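Local coordinates for protein transcriptional regulator, ROK family (Vibrio cholerae O1 biovar eltor, PDB 1Z05) that probably binds DNA as a zinc-containing transcriptional regulator of the ROK family, related to the Mlc repressor, with a likely role in controlling carbohydrate metabolism, at residues I48-I54 / V99-T103; E76-L82 / L423-V427. One frame throughout, in Å; residues are numbered along the deposited sequence.

Contact 1. Residues I48-I54 / V99-T103; sequences IDQKGPI and VGLQT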
ATOM      1  N   ILE A  48     -11.276   4.361 -24.160  1.00 37.52           N
ATOM      2  CA  ILE A  48     -11.776   3.736 -25.388  1.00 37.14           C
ATOM      3  C   ILE A  48     -12.237   2.289 -25.146  1.00 39.00           C
ATOM      4  O   ILE A  48     -13.300   1.869 -25.630  1.00 39.83           O
ATOM      5  CB  ILE A  48     -10.707   3.786 -26.509  1.00 37.12           C
ATOM      6  CG1 ILE A  48     -10.393   5.234 -26.868  1.00 35.13           C
ATOM      7  CG2 ILE A  48     -11.190   3.060 -27.755  1.00 37.45           C
ATOM      8  CD1 ILE A  48      -9.138   5.414 -27.685  1.00 39.03           C
ATOM      9  N   ASP A  49     -11.445   1.540 -24.382  1.00 38.99           N
ATOM     10  CA  ASP A  49     -11.756   0.145 -24.079  1.00 40.14           C
ATOM     11  C   ASP A  49     -13.074   0.030 -23.305  1.00 40.69           C
ATOM     12  O   ASP A  49     -13.919  -0.823 -23.609  1.00 41.93           O
ATOM     13  CB  ASP A  49     -10.600  -0.494 -23.299  1.00 38.56           C
ATOM     14  CG  ASP A  49     -10.675  -2.013 -23.263  1.00 43.32           C
ATOM     15  OD1 ASP A  49     -11.200  -2.624 -24.219  1.00 48.84           O
ATOM     16  OD2 ASP A  49     -10.199  -2.599 -22.272  1.00 40.21           O
ATOM     17  N   GLN A  50     -13.250   0.901 -22.321  1.00 40.57           N
ATOM     18  CA  GLN A  50     -14.403   0.829 -21.433  1.00 41.49           C
ATOM     19  C   GLN A  50     -15.626   1.607 -21.917  1.00 40.60           C
ATOM     20  O   GLN A  50     -16.747   1.294 -21.522  1.00 40.36           O
ATOM     21  CB  GLN A  50     -14.002   1.278 -20.024  1.00 41.36           C
ATOM     22  CG  GLN A  50     -13.087   0.283 -19.319  1.00 43.26           C
ATOM     23  CD  GLN A  50     -12.614   0.745 -17.950  1.00 44.24           C
ATOM     24  OE1 GLN A  50     -12.671   1.933 -17.621  1.00 45.61           O
ATOM     25  NE2 GLN A  50     -12.120  -0.202 -17.148  1.00 43.01           N
ATOM     26  N   LYS A  51     -15.418   2.610 -22.768  1.00 41.40           N
ATOM     27  CA  LYS A  51     -16.508   3.515 -23.160  1.00 41.81           C
ATOM     28  C   LYS A  51     -16.741   3.631 -24.668  1.00 41.81           C
ATOM     29  O   LYS A  51     -17.718   4.247 -25.084  1.00 41.98           O
ATOM     30  CB  LYS A  51     -16.281   4.919 -22.578  1.00 42.61           C
ATOM     31  CG  LYS A  51     -16.552   5.051 -21.097  1.00 43.93           C
ATOM     32  CD  LYS A  51     -16.247   6.465 -20.635  1.00 48.91           C
ATOM     33  CE  LYS A  51     -16.378   6.608 -19.124  1.00 55.23           C
ATOM     34  NZ  LYS A  51     -15.376   5.773 -18.378  1.00 60.80           N
ATOM     35  N   GLY A  52     -15.857   3.058 -25.484  1.00 41.42           N
ATOM     36  CA  GLY A  52     -16.014   3.112 -26.950  1.00 40.92           C
ATOM     37  C   GLY A  52     -17.295   2.425 -27.418  1.00 41.35           C
ATOM     38  O   GLY A  52     -17.790   1.536 -26.733  1.00 40.96           O
ATOM     39  N   PRO A  53     -17.853   2.834 -28.580  1.00 40.37           N
ATOM     40  CA  PRO A  53     -17.390   3.884 -29.487  1.00 40.64           C
ATOM     41  C   PRO A  53     -17.478   5.258 -28.837  1.00 41.16           C
ATOM     42  O   PRO A  53     -18.504   5.603 -28.241  1.00 41.10           O
ATOM     43  CB  PRO A  53     -18.353   3.789 -30.676  1.00 40.85           C
ATOM     44  CG  PRO A  53     -19.553   3.080 -30.156  1.00 40.68           C
ATOM     45  CD  PRO A  53     -19.081   2.177 -29.069  1.00 40.01           C
ATOM     46  N   ILE A  54     -16.399   6.024 -28.946  1.00 40.63           N
ATOM     47  CA  ILE A  54     -16.301   7.316 -28.267  1.00 40.59           C
ATOM     48  C   ILE A  54     -15.616   8.340 -29.167  1.00 39.91           C
ATOM     49  O   ILE A  54     -14.638   8.019 -29.838  1.00 40.58           O
ATOM     50  CB  ILE A  54     -15.567   7.176 -26.888  1.00 39.80           C
ATOM     51  CG1 ILE A  54     -15.571   8.503 -26.117  1.00 39.32           C
ATOM     52  CG2 ILE A  54     -14.143   6.618 -27.067  1.00 39.65           C
ATOM     53  CD1 ILE A  54     -15.062   8.389 -24.668  1.00 40.83           C
ATOM     54  N   VAL A  99     -18.342   6.101 -36.960  1.00 40.07           N
ATOM     55  CA  VAL A  99     -18.345   5.412 -35.672  1.00 40.74           C
ATOM     56  C   VAL A  99     -17.109   5.832 -34.901  1.00 40.23           C
ATOM     57  O   VAL A  99     -16.008   5.887 -35.453  1.00 41.28           O
ATOM     58  CB  VAL A  99     -18.396   3.855 -35.825  1.00 41.60           C
ATOM     59  CG1 VAL A  99     -18.444   3.162 -34.466  1.00 42.59           C
ATOM     60  CG2 VAL A  99     -19.609   3.418 -36.636  1.00 41.46           C
ATOM     61  N   GLY A 100     -17.310   6.141 -33.624  1.00 40.28           N
ATOM     62  CA  GLY A 100     -16.242   6.588 -32.741  1.00 40.11           C
ATOM     63  C   GLY A 100     -15.223   5.502 -32.480  1.00 38.95           C
ATOM     64  O   GLY A 100     -15.394   4.359 -32.905  1.00 39.45           O
ATOM     65  N   LEU A 101     -14.165   5.866 -31.764  1.00 39.50           N
ATOM     66  CA  LEU A 101     -13.036   4.969 -31.532  1.00 39.01           C
ATOM     67  C   LEU A 101     -13.382   3.796 -30.621  1.00 38.12           C
ATOM     68  O   LEU A 101     -14.057   3.964 -29.600  1.00 37.30           O
ATOM     69  CB  LEU A 101     -11.842   5.749 -30.967  1.00 39.44           C
ATOM     70  CG  LEU A 101     -11.221   6.776 -31.921  1.00 42.00           C
ATOM     71  CD1 LEU A 101     -10.561   7.901 -31.137  1.00 42.30           C
ATOM     72  CD2 LEU A 101     -10.237   6.127 -32.873  1.00 40.61           C
ATOM     73  N   GLN A 102     -12.927   2.608 -31.022  1.00 36.97           N
ATOM     74  CA  GLN A 102     -13.075   1.383 -30.237  1.00 36.86           C
ATOM     75  C   GLN A 102     -11.755   0.622 -30.245  1.00 37.07           C
ATOM     76  O   GLN A 102     -10.939   0.779 -31.158  1.00 35.82           O
ATOM     77  CB  GLN A 102     -14.146   0.462 -30.824  1.00 36.38           C
ATOM     78  CG  GLN A 102     -15.530   1.076 -30.968  1.00 37.09           C
ATOM     79  CD  GLN A 102     -16.520   0.088 -31.576  1.00 38.31           C
ATOM     80  OE1 GLN A 102     -16.754   0.094 -32.779  1.00 42.00           O
ATOM     81  NE2 GLN A 102     -17.079  -0.776 -30.746  1.00 37.96           N
ATOM     82  N   THR A 103     -11.546  -0.215 -29.238  1.00 38.67           N
ATOM     83  CA  THR A 103     -10.358  -1.055 -29.233  1.00 41.27           C
ATOM     84  C   THR A 103     -10.486  -2.091 -30.352  1.00 42.50           C
ATOM     85  O   THR A 103     -11.582  -2.596 -30.638  1.00 42.59           O
ATOM     86  CB  THR A 103     -10.137  -1.754 -27.879  1.00 41.35           C
ATOM     87  OG1 THR A 103     -11.339  -2.414 -27.488  1.00 45.38           O
ATOM     88  CG2 THR A 103      -9.775  -0.736 -26.826  1.00 42.46           C
TER
HETATM   89  O   HOH W   1     -13.842  -0.057 -27.251  1.00 27.03           O
HETATM   90  O   HOH W   2     -13.792  -2.818 -25.755  1.00 42.93           O
HETATM   91  O   HOH W   3     -16.528  -1.218 -28.216  1.00 48.04           O
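The side chains of Gln102 and Pro53 run side by side in the same direction. With chi3 at -96° the amide plane stands across its extended chain, placing Pro53 CD above one face, 3.9 Å from Gln102 NE2. At the amide's edge, NE2 donates to a water 2.6 Å away that reaches Gly52 O weakly. The Asp49 carboxylate slants across Thr103, its OD1 3.5 Å from Thr103 CG2, while OD2 is held by Lys414 and Tyr418.

Past the helix, the chain passes through a cis peptide before Pro53 and meets strand 99-103. Ile54 and Leu101 form one antiparallel hydrogen-bonded pair: Ile54 N donates to Leu101 O at 3.2 Å, and Leu101 N to Ile54 O at 2.9 Å. Leu101 O also receives a CA-H contact from Pro53 CA at 3.3 Å, and Ile48 CG2 packs on Leu101 CB, 3.5 Å from Leu101 O. Another water donates to Ile48 O and accepts from Thr103 N, 3.0 Å from that nitrogen.

This single bridge beside the hairpin of strands 83-86 and 99-103 is consistent with a winged helix-turn-helix domain. Backbone bonds, waters and apolar packing together join helix 35-51 to strand 99-103; Asp49's charge is spent on Lys414.

Contact 2. Residues E76-L82 / L423-V427; sequences ELIDAHL and LMKVV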
ATOM      1  N   GLU A  76      -1.124   7.628 -33.096  1.00 39.02           N
ATOM      2  CA  GLU A  76      -0.178   6.545 -32.823  1.00 40.21           C
ATOM      3  C   GLU A  76      -0.914   5.217 -32.575  1.00 39.09           C
ATOM      4  O   GLU A  76      -0.493   4.173 -33.074  1.00 39.14           O
ATOM      5  CB  GLU A  76       0.765   6.874 -31.655  1.00 39.77           C
ATOM      6  CG  GLU A  76       1.645   8.098 -31.886  1.00 46.31           C
ATOM      7  CD  GLU A  76       2.999   8.038 -31.176  1.00 53.78           C
ATOM      8  OE1 GLU A  76       3.302   7.021 -30.505  1.00 56.37           O
ATOM      9  OE2 GLU A  76       3.768   9.020 -31.299  1.00 55.27           O
ATOM     10  N   LEU A  77      -2.013   5.259 -31.824  1.00 38.48           N
ATOM     11  CA  LEU A  77      -2.768   4.033 -31.536  1.00 39.54           C
ATOM     12  C   LEU A  77      -3.478   3.472 -32.773  1.00 39.49           C
ATOM     13  O   LEU A  77      -3.528   2.256 -32.962  1.00 40.48           O
ATOM     14  CB  LEU A  77      -3.748   4.232 -30.372  1.00 39.14           C
ATOM     15  CG  LEU A  77      -3.212   4.573 -28.973  1.00 43.25           C
ATOM     16  CD1 LEU A  77      -4.373   4.745 -28.004  1.00 42.20           C
ATOM     17  CD2 LEU A  77      -2.219   3.540 -28.447  1.00 44.57           C
ATOM     18  N   ILE A  78      -4.012   4.352 -33.619  1.00 38.83           N
ATOM     19  CA  ILE A  78      -4.614   3.926 -34.887  1.00 39.81           C
ATOM     20  C   ILE A  78      -3.585   3.275 -35.824  1.00 40.03           C
ATOM     21  O   ILE A  78      -3.815   2.176 -36.346  1.00 37.88           O
ATOM     22  CB  ILE A  78      -5.358   5.086 -35.603  1.00 40.49           C
ATOM     23  CG1 ILE A  78      -6.692   5.358 -34.896  1.00 40.75           C
ATOM     24  CG2 ILE A  78      -5.602   4.746 -37.094  1.00 40.29           C
ATOM     25  CD1 ILE A  78      -7.199   6.756 -35.046  1.00 41.94           C
ATOM     26  N   ASP A  79      -2.454   3.949 -36.018  1.00 39.78           N
ATOM     27  CA  ASP A  79      -1.404   3.461 -36.911  1.00 40.10           C
ATOM     28  C   ASP A  79      -0.821   2.127 -36.446  1.00 38.92           C
ATOM     29  O   ASP A  79      -0.356   1.329 -37.260  1.00 36.21           O
ATOM     30  CB  ASP A  79      -0.292   4.503 -37.071  1.00 40.89           C
ATOM     31  CG  ASP A  79      -0.743   5.738 -37.849  1.00 44.97           C
ATOM     32  OD1 ASP A  79      -1.751   5.671 -38.590  1.00 49.76           O
ATOM     33  OD2 ASP A  79      -0.077   6.788 -37.720  1.00 51.74           O
ATOM     34  N   ALA A  80      -0.856   1.898 -35.134  1.00 38.30           N
ATOM     35  CA  ALA A  80      -0.423   0.635 -34.553  1.00 37.45           C
ATOM     36  C   ALA A  80      -1.525  -0.427 -34.620  1.00 38.24           C
ATOM     37  O   ALA A  80      -1.297  -1.575 -34.245  1.00 37.27           O
ATOM     38  CB  ALA A  80       0.001   0.850 -33.110  1.00 37.80           C
ATOM     39  N   HIS A  81      -2.716  -0.028 -35.081  1.00 38.01           N
ATOM     40  CA  HIS A  81      -3.895  -0.909 -35.167  1.00 38.57           C
ATOM     41  C   HIS A  81      -4.375  -1.437 -33.810  1.00 37.83           C
ATOM     42  O   HIS A  81      -4.892  -2.550 -33.711  1.00 38.39           O
ATOM     43  CB  HIS A  81      -3.658  -2.057 -36.156  1.00 38.51           C
ATOM     44  CG  HIS A  81      -3.186  -1.598 -37.499  1.00 44.06           C
ATOM     45  ND1 HIS A  81      -1.915  -1.847 -37.968  1.00 49.30           N
ATOM     46  CD2 HIS A  81      -3.805  -0.871 -38.459  1.00 45.97           C
ATOM     47  CE1 HIS A  81      -1.777  -1.313 -39.169  1.00 48.55           C
ATOM     48  NE2 HIS A  81      -2.910  -0.712 -39.488  1.00 48.98           N
ATOM     49  N   LEU A  82      -4.195  -0.630 -32.772  1.00 37.68           N
ATOM     50  CA  LEU A  82      -4.679  -0.976 -31.432  1.00 37.27           C
ATOM     51  C   LEU A  82      -6.104  -0.475 -31.215  1.00 37.16           C
ATOM     52  O   LEU A  82      -6.857  -1.030 -30.411  1.00 35.95           O
ATOM     53  CB  LEU A  82      -3.739  -0.405 -30.368  1.00 37.60           C
ATOM     54  CG  LEU A  82      -2.454  -1.226 -30.247  1.00 36.44           C
ATOM     55  CD1 LEU A  82      -1.339  -0.439 -29.566  1.00 36.41           C
ATOM     56  CD2 LEU A  82      -2.744  -2.553 -29.522  1.00 37.44           C
ATOM     57  N   LEU A 423       1.219  -0.726 -24.620  1.00 35.94           N
ATOM     58  CA  LEU A 423       0.867   0.066 -25.802  1.00 37.23           C
ATOM     59  C   LEU A 423       2.107   0.623 -26.494  1.00 38.80           C
ATOM     60  O   LEU A 423       2.241   0.520 -27.712  1.00 38.25           O
ATOM     61  CB  LEU A 423      -0.057   1.233 -25.446  1.00 37.28           C
ATOM     62  CG  LEU A 423      -1.439   0.957 -24.872  1.00 38.08           C
ATOM     63  CD1 LEU A 423      -2.125   2.274 -24.619  1.00 40.33           C
ATOM     64  CD2 LEU A 423      -2.264   0.086 -25.812  1.00 40.46           C
ATOM     65  N   MET A 424       3.018   1.195 -25.709  1.00 39.13           N
ATOM     66  CA  MET A 424       4.194   1.823 -26.278  1.00 40.50           C
ATOM     67  C   MET A 424       5.122   0.778 -26.884  1.00 40.50           C
ATOM     68  O   MET A 424       5.720   1.018 -27.930  1.00 40.49           O
ATOM     69  CB  MET A 424       4.910   2.699 -25.245  1.00 42.86           C
ATOM     70  CG  MET A 424       4.104   3.932 -24.789  1.00 48.01           C
ATOM     71  SD  MET A 424       3.716   5.142 -26.091  1.00 60.58           S
ATOM     72  CE  MET A 424       2.144   4.557 -26.725  1.00 54.98           C
ATOM     73  N   LYS A 425       5.213  -0.389 -26.247  1.00 39.17           N
ATOM     74  CA  LYS A 425       5.971  -1.501 -26.807  1.00 39.64           C
ATOM     75  C   LYS A 425       5.407  -1.963 -28.149  1.00 39.65           C
ATOM     76  O   LYS A 425       6.169  -2.228 -29.076  1.00 39.08           O
ATOM     77  CB  LYS A 425       6.071  -2.667 -25.817  1.00 40.23           C
ATOM     78  CG  LYS A 425       6.905  -2.347 -24.573  1.00 40.43           C
ATOM     79  CD  LYS A 425       8.413  -2.471 -24.821  1.00 43.78           C
ATOM     80  CE  LYS A 425       8.928  -3.850 -24.410  1.00 45.69           C
ATOM     81  NZ  LYS A 425      10.399  -4.039 -24.588  1.00 42.14           N
ATOM     82  N   VAL A 426       4.080  -2.029 -28.251  1.00 39.89           N
ATOM     83  CA  VAL A 426       3.406  -2.403 -29.499  1.00 41.65           C
ATOM     84  C   VAL A 426       3.549  -1.320 -30.583  1.00 42.75           C
ATOM     85  O   VAL A 426       3.771  -1.641 -31.752  1.00 43.73           O
ATOM     86  CB  VAL A 426       1.905  -2.761 -29.268  1.00 41.50           C
ATOM     87  CG1 VAL A 426       1.211  -3.084 -30.587  1.00 41.49           C
ATOM     88  CG2 VAL A 426       1.775  -3.942 -28.312  1.00 41.33           C
ATOM     89  N   VAL A 427       3.415  -0.052 -30.193  1.00 44.02           N
ATOM     90  CA  VAL A 427       3.618   1.086 -31.104  1.00 44.98           C
ATOM     91  C   VAL A 427       5.060   1.112 -31.613  1.00 46.73           C
ATOM     92  O   VAL A 427       5.300   1.249 -32.812  1.00 47.80           O
ATOM     93  CB  VAL A 427       3.279   2.443 -30.418  1.00 45.30           C
ATOM     94  CG1 VAL A 427       3.874   3.630 -31.192  1.00 45.46           C
ATOM     95  CG2 VAL A 427       1.778   2.615 -30.248  1.00 44.79           C
TER
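Ala80 and Leu82 face Val426 and Val427 where the C-terminal end of helix 67-79, closed by a Schellman motif, packs against helix 421-428 near the end of the chain. The cap is defined by His81 at positive phi (62°), with Leu82 N bonded to Leu77 O and His81 N bonded to Ile78 O at 2.8 Å. It turns the chain so that Leu82 points toward the second helix, as Ala80 does.

The Leu82 side chain crosses both Val426 and Leu423 obliquely. Its CD1 branch lies between them, 3.8 Å from Val426 CG1 and 3.9 Å from Leu423 CD2. The other Leu423 methyl, CD1, meets Leu77 CD2 at 4.0 Å, and so the two branches of Leu423 serve different leucines. Val427 divides its methyls as well. Its chi1 of 163° sets CG1 anti to the backbone N and sends CG2 to the Ala80 methyl, 3.8 Å away; the small alanine lets the backbones come close, with the CA atoms of Ala80 and Val427 5.3 Å apart.

Trp108 touches both Leu82 and Val426, extending this apolar patch to strand 108-116 of the ROK portion, while Tyr45 of helix 35-51 packs on Leu423. Toward the Val427 end, Glu76 crosses Val427 at about a right angle; its OE2 is salt-bridged to Lys37, and its OE1 lies 3.5 Å from Val427 CG1.

Overall arrangement
The centres of contacts 1 and 2 are 15 Å apart, and their segments alternate along the chain: 48-54, 76-82, 99-103, then 423-427. Both involve the N-terminal region, where helices 35-51, 56-63 and 67-79 and the hairpin of strands 83-86 and 99-103 suggest a winged helix-turn-helix. Contact 1 closes that region on itself; contact 2 ties it to the far C-terminal helix 421-428, across 340 intervening residues. They touch directly through Leu101 CD2 and Ile78 CD1, 3.8 Å apart. Both lie away from the zinc site of His269, Cys279, Cys281 and Cys286. The probable DNA-binding region is thus joined to the ROK portion both by the direct connection from strand 99-103 to 108-116 and, in contact 2, by the C-terminal helix.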